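Long-range contacts in voltage-sensor containing phosphatase (Ciona intestinalis, PDB 3V0D), which probably dephosphorylates membrane phosphoinositides through a PTEN-like phosphatase and C2 region that is controlled by an attached voltage sensor: residues L25-Y29 with F58-H63; K279-R283 with K321-D325. The protein carries 1 engineered substitution. One frame throughout, in Å; residues are numbered along the deposited sequence.

Contact 1 (L25-Y29 with F58-H63); sequences LDLTY and FFKTKH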
loop_
_atom_site.group_PDB
_atom_site.type_symbol
_atom_site.label_atom_id
_atom_site.label_comp_id
_atom_site.label_asym_id
_atom_site.label_seq_id
_atom_site.Cartn_x
_atom_site.Cartn_y
_atom_site.Cartn_z
ATOM N N LEU A 25 3.056 19.611 -16.905
ATOM C CA LEU A 25 3.236 18.253 -16.387
ATOM C C LEU A 25 2.390 17.978 -15.151
ATOM O O LEU A 25 2.134 18.887 -14.349
ATOM C CB LEU A 25 4.718 18.008 -16.051
ATOM C CG LEU A 25 5.710 18.011 -17.223
ATOM C CD1 LEU A 25 7.145 18.024 -16.710
ATOM C CD2 LEU A 25 5.492 16.815 -18.158
ATOM N N ASP A 26 1.993 16.714 -14.995
ATOM C CA ASP A 26 1.386 16.225 -13.766
ATOM C C ASP A 26 2.533 15.968 -12.772
ATOM O O ASP A 26 3.159 14.906 -12.773
ATOM C CB ASP A 26 0.588 14.946 -14.060
ATOM C CG ASP A 26 -0.210 14.437 -12.863
ATOM O OD1 ASP A 26 -0.053 14.963 -11.744
ATOM O OD2 ASP A 26 -1.057 13.530 -13.074
ATOM N N LEU A 27 2.827 16.965 -11.947
ATOM C CA LEU A 27 4.033 16.993 -11.136
ATOM C C LEU A 27 3.772 18.006 -10.041
ATOM O O LEU A 27 3.270 19.107 -10.312
ATOM C CB LEU A 27 5.214 17.398 -12.026
ATOM C CG LEU A 27 6.613 17.476 -11.405
ATOM C CD1 LEU A 27 7.678 17.241 -12.465
ATOM C CD2 LEU A 27 6.863 18.829 -10.674
ATOM N N THR A 28 4.113 17.624 -8.812
ATOM C CA THR A 28 3.833 18.432 -7.641
ATOM C C THR A 28 5.081 18.532 -6.784
ATOM O O THR A 28 5.662 17.495 -6.424
ATOM C CB THR A 28 2.721 17.770 -6.784
ATOM O OG1 THR A 28 1.542 17.556 -7.579
ATOM C CG2 THR A 28 2.400 18.583 -5.522
ATOM N N TYR A 29 5.472 19.745 -6.394
ATOM C CA TYR A 29 6.457 19.931 -5.335
ATOM C C TYR A 29 5.760 19.756 -3.994
ATOM O O TYR A 29 5.087 20.654 -3.497
ATOM C CB TYR A 29 7.134 21.300 -5.420
ATOM C CG TYR A 29 8.185 21.380 -6.487
ATOM C CD1 TYR A 29 7.853 21.688 -7.806
ATOM C CD2 TYR A 29 9.513 21.117 -6.186
ATOM C CE1 TYR A 29 8.824 21.769 -8.789
ATOM C CE2 TYR A 29 10.510 21.195 -7.159
ATOM C CZ TYR A 29 10.154 21.519 -8.468
ATOM O OH TYR A 29 11.107 21.604 -9.454
ATOM N N PHE A 58 12.675 18.443 -17.943
ATOM C CA PHE A 58 12.386 19.175 -16.723
ATOM C C PHE A 58 13.504 19.015 -15.697
ATOM O O PHE A 58 14.001 19.994 -15.144
ATOM C CB PHE A 58 11.043 18.693 -16.146
ATOM C CG PHE A 58 10.649 19.359 -14.845
ATOM C CD1 PHE A 58 9.820 20.486 -14.849
ATOM C CD2 PHE A 58 11.122 18.879 -13.612
ATOM C CE1 PHE A 58 9.462 21.101 -13.652
ATOM C CE2 PHE A 58 10.780 19.506 -12.410
ATOM C CZ PHE A 58 9.947 20.620 -12.428
ATOM N N PHE A 59 13.879 17.772 -15.422
ATOM C CA PHE A 59 14.892 17.526 -14.396
ATOM C C PHE A 59 16.280 18.012 -14.767
ATOM O O PHE A 59 16.976 18.608 -13.946
ATOM C CB PHE A 59 14.854 16.059 -13.957
ATOM C CG PHE A 59 13.687 15.800 -13.071
ATOM C CD1 PHE A 59 13.738 16.215 -11.737
ATOM C CD2 PHE A 59 12.517 15.225 -13.560
ATOM C CE1 PHE A 59 12.646 16.075 -10.912
ATOM C CE2 PHE A 59 11.416 15.081 -12.737
ATOM C CZ PHE A 59 11.480 15.504 -11.402
ATOM N N LYS A 60 16.657 17.805 -16.020
ATOM C CA LYS A 60 17.954 18.272 -16.488
ATOM C C LYS A 60 18.048 19.800 -16.476
ATOM O O LYS A 60 19.133 20.358 -16.255
ATOM C CB LYS A 60 18.216 17.734 -17.884
ATOM C CG LYS A 60 18.466 16.248 -17.870
ATOM C CD LYS A 60 18.719 15.731 -19.256
ATOM C CE LYS A 60 18.692 14.218 -19.290
ATOM N NZ LYS A 60 18.230 13.754 -20.640
ATOM N N THR A 61 16.919 20.472 -16.704
ATOM C CA THR A 61 16.857 21.938 -16.760
ATOM C C THR A 61 16.775 22.567 -15.376
ATOM O O THR A 61 17.496 23.526 -15.080
ATOM C CB THR A 61 15.631 22.409 -17.599
ATOM O OG1 THR A 61 15.745 21.885 -18.924
ATOM C CG2 THR A 61 15.539 23.957 -17.667
ATOM N N LYS A 62 15.896 22.028 -14.538
ATOM C CA LYS A 62 15.577 22.635 -13.254
ATOM C C LYS A 62 16.449 22.156 -12.103
ATOM O O LYS A 62 16.615 22.870 -11.095
ATOM C CB LYS A 62 14.108 22.394 -12.900
ATOM C CG LYS A 62 13.082 22.989 -13.859
ATOM C CD LYS A 62 13.007 24.478 -13.752
ATOM C CE LYS A 62 11.754 25.012 -14.429
ATOM N NZ LYS A 62 11.765 26.494 -14.367
ATOM N N HIS A 63 16.970 20.935 -12.219
ATOM C CA HIS A 63 17.740 20.339 -11.134
ATOM C C HIS A 63 18.980 19.629 -11.680
ATOM O O HIS A 63 19.236 18.469 -11.330
ATOM C CB HIS A 63 16.866 19.363 -10.329
ATOM C CG HIS A 63 15.650 19.997 -9.730
ATOM N ND1 HIS A 63 15.712 20.831 -8.632
ATOM C CD2 HIS A 63 14.345 19.946 -10.098
ATOM C CE1 HIS A 63 14.490 21.241 -8.333
ATOM N NE2 HIS A 63 13.643 20.727 -9.211
#

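Contact 2 (K279-R283 with K321-D325); sequences KSLPR and KIYRD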
loop_
_atom_site.group_PDB
_atom_site.type_symbol
_atom_site.label_atom_id
_atom_site.label_comp_id
_atom_site.label_asym_id
_atom_site.label_seq_id
_atom_site.Cartn_x
_atom_site.Cartn_y
_atom_site.Cartn_z
ATOM N N LYS A 279 -22.106 -13.324 -7.432
ATOM C CA LYS A 279 -22.284 -12.259 -8.438
ATOM C C LYS A 279 -22.847 -10.948 -7.853
ATOM O O LYS A 279 -23.056 -9.976 -8.590
ATOM C CB LYS A 279 -23.136 -12.767 -9.607
ATOM C CG LYS A 279 -22.518 -13.943 -10.347
ATOM C CD LYS A 279 -21.109 -13.649 -10.865
ATOM C CE LYS A 279 -20.783 -14.476 -12.124
ATOM N NZ LYS A 279 -20.622 -15.944 -11.861
ATOM N N SER A 280 -23.087 -10.919 -6.544
ATOM C CA SER A 280 -23.606 -9.743 -5.836
ATOM C C SER A 280 -22.563 -9.122 -4.930
ATOM O O SER A 280 -22.863 -8.219 -4.160
ATOM C CB SER A 280 -24.827 -10.118 -4.989
ATOM O OG SER A 280 -25.942 -10.433 -5.801
ATOM N N LEU A 281 -21.330 -9.616 -4.972
ATOM C CA LEU A 281 -20.292 -9.017 -4.160
ATOM C C LEU A 281 -19.255 -8.405 -5.123
ATOM O O LEU A 281 -18.485 -9.126 -5.745
ATOM C CB LEU A 281 -19.701 -10.071 -3.229
ATOM C CG LEU A 281 -18.671 -9.538 -2.230
ATOM C CD1 LEU A 281 -19.244 -8.423 -1.360
ATOM C CD2 LEU A 281 -18.146 -10.653 -1.360
ATOM N N PRO A 282 -19.237 -7.068 -5.260
ATOM C CA PRO A 282 -18.323 -6.477 -6.247
ATOM C C PRO A 282 -16.842 -6.720 -5.910
ATOM O O PRO A 282 -16.453 -6.857 -4.751
ATOM C CB PRO A 282 -18.641 -4.977 -6.169
ATOM C CG PRO A 282 -20.073 -4.934 -5.661
ATOM C CD PRO A 282 -20.127 -6.062 -4.662
ATOM N N ARG A 283 -16.021 -6.741 -6.946
ATOM C CA ARG A 283 -14.577 -6.666 -6.776
ATOM C C ARG A 283 -14.113 -5.219 -6.773
ATOM O O ARG A 283 -14.654 -4.385 -7.496
ATOM C CB ARG A 283 -13.876 -7.436 -7.884
ATOM C CG ARG A 283 -14.266 -8.890 -7.978
ATOM C CD ARG A 283 -13.536 -9.588 -9.112
ATOM N NE ARG A 283 -14.031 -10.953 -9.251
ATOM C CZ ARG A 283 -13.562 -11.863 -10.103
ATOM N NH1 ARG A 283 -12.557 -11.571 -10.923
ATOM N NH2 ARG A 283 -14.112 -13.074 -10.133
ATOM N N LYS A 321 -22.810 0.001 2.166
ATOM C CA LYS A 321 -24.073 -0.733 2.281
ATOM C C LYS A 321 -23.859 -2.230 2.392
ATOM O O LYS A 321 -24.708 -2.955 2.925
ATOM C CB LYS A 321 -25.011 -0.458 1.105
ATOM C CG LYS A 321 -25.509 0.970 1.017
ATOM C CD LYS A 321 -26.766 1.101 0.145
ATOM C CE LYS A 321 -26.514 0.731 -1.317
ATOM N NZ LYS A 321 -25.484 1.590 -1.993
ATOM N N ILE A 322 -22.725 -2.683 1.867
ATOM C CA ILE A 322 -22.341 -4.093 1.924
ATOM C C ILE A 322 -21.507 -4.364 3.175
ATOM O O ILE A 322 -21.806 -5.283 3.939
ATOM C CB ILE A 322 -21.613 -4.545 0.642
ATOM C CG1 ILE A 322 -22.597 -4.522 -0.541
ATOM C CG2 ILE A 322 -21.021 -5.948 0.816
ATOM C CD1 ILE A 322 -22.015 -5.027 -1.851
ATOM N N TYR A 323 -20.438 -3.581 3.359
ATOM C CA TYR A 323 -19.594 -3.736 4.535
ATOM C C TYR A 323 -20.078 -2.736 5.565
ATOM O O TYR A 323 -19.809 -1.548 5.444
ATOM C CB TYR A 323 -18.102 -3.508 4.185
ATOM C CG TYR A 323 -17.635 -4.375 3.047
ATOM C CD1 TYR A 323 -17.439 -3.828 1.793
ATOM C CD2 TYR A 323 -17.441 -5.751 3.212
ATOM C CE1 TYR A 323 -17.033 -4.628 0.724
ATOM C CE2 TYR A 323 -17.027 -6.563 2.149
ATOM C CZ TYR A 323 -16.856 -5.996 0.914
ATOM O OH TYR A 323 -16.469 -6.806 -0.119
ATOM N N ARG A 324 -20.818 -3.233 6.546
ATOM C CA ARG A 324 -21.415 -2.390 7.576
ATOM C C ARG A 324 -20.380 -2.005 8.624
ATOM O O ARG A 324 -19.229 -2.465 8.587
ATOM C CB ARG A 324 -22.633 -3.104 8.163
ATOM C CG ARG A 324 -23.763 -3.237 7.148
ATOM C CD ARG A 324 -24.909 -4.112 7.659
ATOM N NE ARG A 324 -24.569 -5.536 7.584
ATOM C CZ ARG A 324 -24.461 -6.366 8.618
ATOM N NH1 ARG A 324 -24.687 -5.947 9.867
ATOM N NH2 ARG A 324 -24.178 -7.643 8.399
ATOM N N ASP A 325 -20.760 -1.111 9.536
ATOM C CA ASP A 325 -19.727 -0.497 10.393
ATOM C C ASP A 325 -19.028 -1.478 11.332
ATOM O O ASP A 325 -17.906 -1.212 11.766
ATOM C CB ASP A 325 -20.211 0.769 11.112
ATOM C CG ASP A 325 -21.376 0.525 12.029
ATOM O OD1 ASP A 325 -21.649 -0.618 12.432
ATOM O OD2 ASP A 325 -22.021 1.527 12.389
HETATM O O HOH W 1 -17.321 -5.707 -2.488
#

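Contact 1 (L25-Y29 with F58-H63)
Leu27 and the ring of Phe58 come at each other from opposite directions, and the methyl CD1 of Leu27 settles over one face of that ring. CD1 stands 4.0 Å from the centroid of the Phe58 ring and 16° off its normal, a CH-pi contact. The second branch of the same leucine reaches the rim, with Leu27 CD2 4.0 Å from Phe58 CZ. The opposite face of Phe58 is covered from within its own helix by CG of Lys62, so the ring is sandwiched between aliphatic carbons. CG of Phe58 lies anti to its backbone N (chi1 178°), which sends the ring out from the helix toward the strand. Leu25 CD1 rests beside the base of this side chain, 4.0 Å from Phe58 CB. At the far end, Tyr29 CE1 comes to the edge of the phenyl ring, 4.0 Å from Phe58 CZ. The hydroxyl continues to His63, the first residue past the helix, and Tyr29 OH hydrogen-bonds His63 NE2 at 2.7 Å. NE2 lies at the edge of the tyrosine ring, near its plane, and the hydroxyl likewise at the edge of the imidazole; the Tyr29 and His63 rings meet rim to rim, planes at 48°, neither over the other's face. CD2 of Phe58 sits over the centre of one face of Phe59, whose CZ also approaches Leu27 CD1 at 4.3 Å. Tyr18 and Phe23 add edge-to-face contacts to Phe58, while Lys62 forms a salt bridge with Asp21. The end of helix 52-62 thus packs against strand 27-29 of the phosphatase domain's mixed sheet and, through Leu25, against strand 23-25 before the corner at Asp26; Ile35 of strand 34-41 touches Leu27, Tyr29 and Phe59, and strand 121-125 meets Phe59 and His63.

Contact 2 (K279-R283 with K321-D325)
Leu281 carries one methyl, CD1, into the angle between Ile322 and Tyr323. Its CG is anti to the backbone N (chi1 -175°), and with chi2 at 57° CD1 is the branch that does the touching: it lies 3.7 Å from Ile322 CG2 and 3.4 Å from Tyr323 OH. Leu281 and the tyrosine side chain cross at about a right angle, and the methyl lies nearest the hydroxyl; Leu281 and Ile322 pass at a slant. Ile322 divides its two branches between two neighbours. CG2 serves Leu281 and also lies over the centre of one face of the Tyr323 ring, 4.0 Å above its plane. The longer branch is extended (chi2 -177°) and carries CD1 against the proline, 3.5 Å from Pro282 CD. That same methyl comes near the carbonyl O of Ser280. No direct hydrogen bond joins the two segments; one water does so instead, donating to Pro282 O at 2.7 Å and bonding Tyr323 OH at the same length. The phenol oxygen therefore has a polar partner beside its contact with the leucine methyl. Pro289 touches both Leu281 and Tyr323, and Phe327 adds a ring contact to Tyr323. Both segments are loops of the C2 domain: 279-283 follows strand 269-276 and precedes strand 290-295 in the four-stranded antiparallel sheet, and 321-325 lies in the connection between strands 303-307 and 328-335 of the five-stranded one, so the contact joins connections from both sheets of the antiparallel beta-sandwich characteristic of C2 domains.

From the N terminus, the chain passes through strand 27-29, then strand 34-41, and contact 1 closes this first loop, of 28 intervening residues, when helix 52-62 returns to the strand. The chain then completes the phosphatase domain and enters the C2 domain, where contact 2 closes a separate loop of 37 residues containing strands 290-295 and 303-307 but no helix. The two loops follow in series, neither nesting nor crossing. The centres of contact 1 and contact 2 are about 42 Å apart, on opposite sides of the chain's centre. Contact 1 ties a helix to a sheet; contact 2 ties two inter-strand loops, each within its own domain.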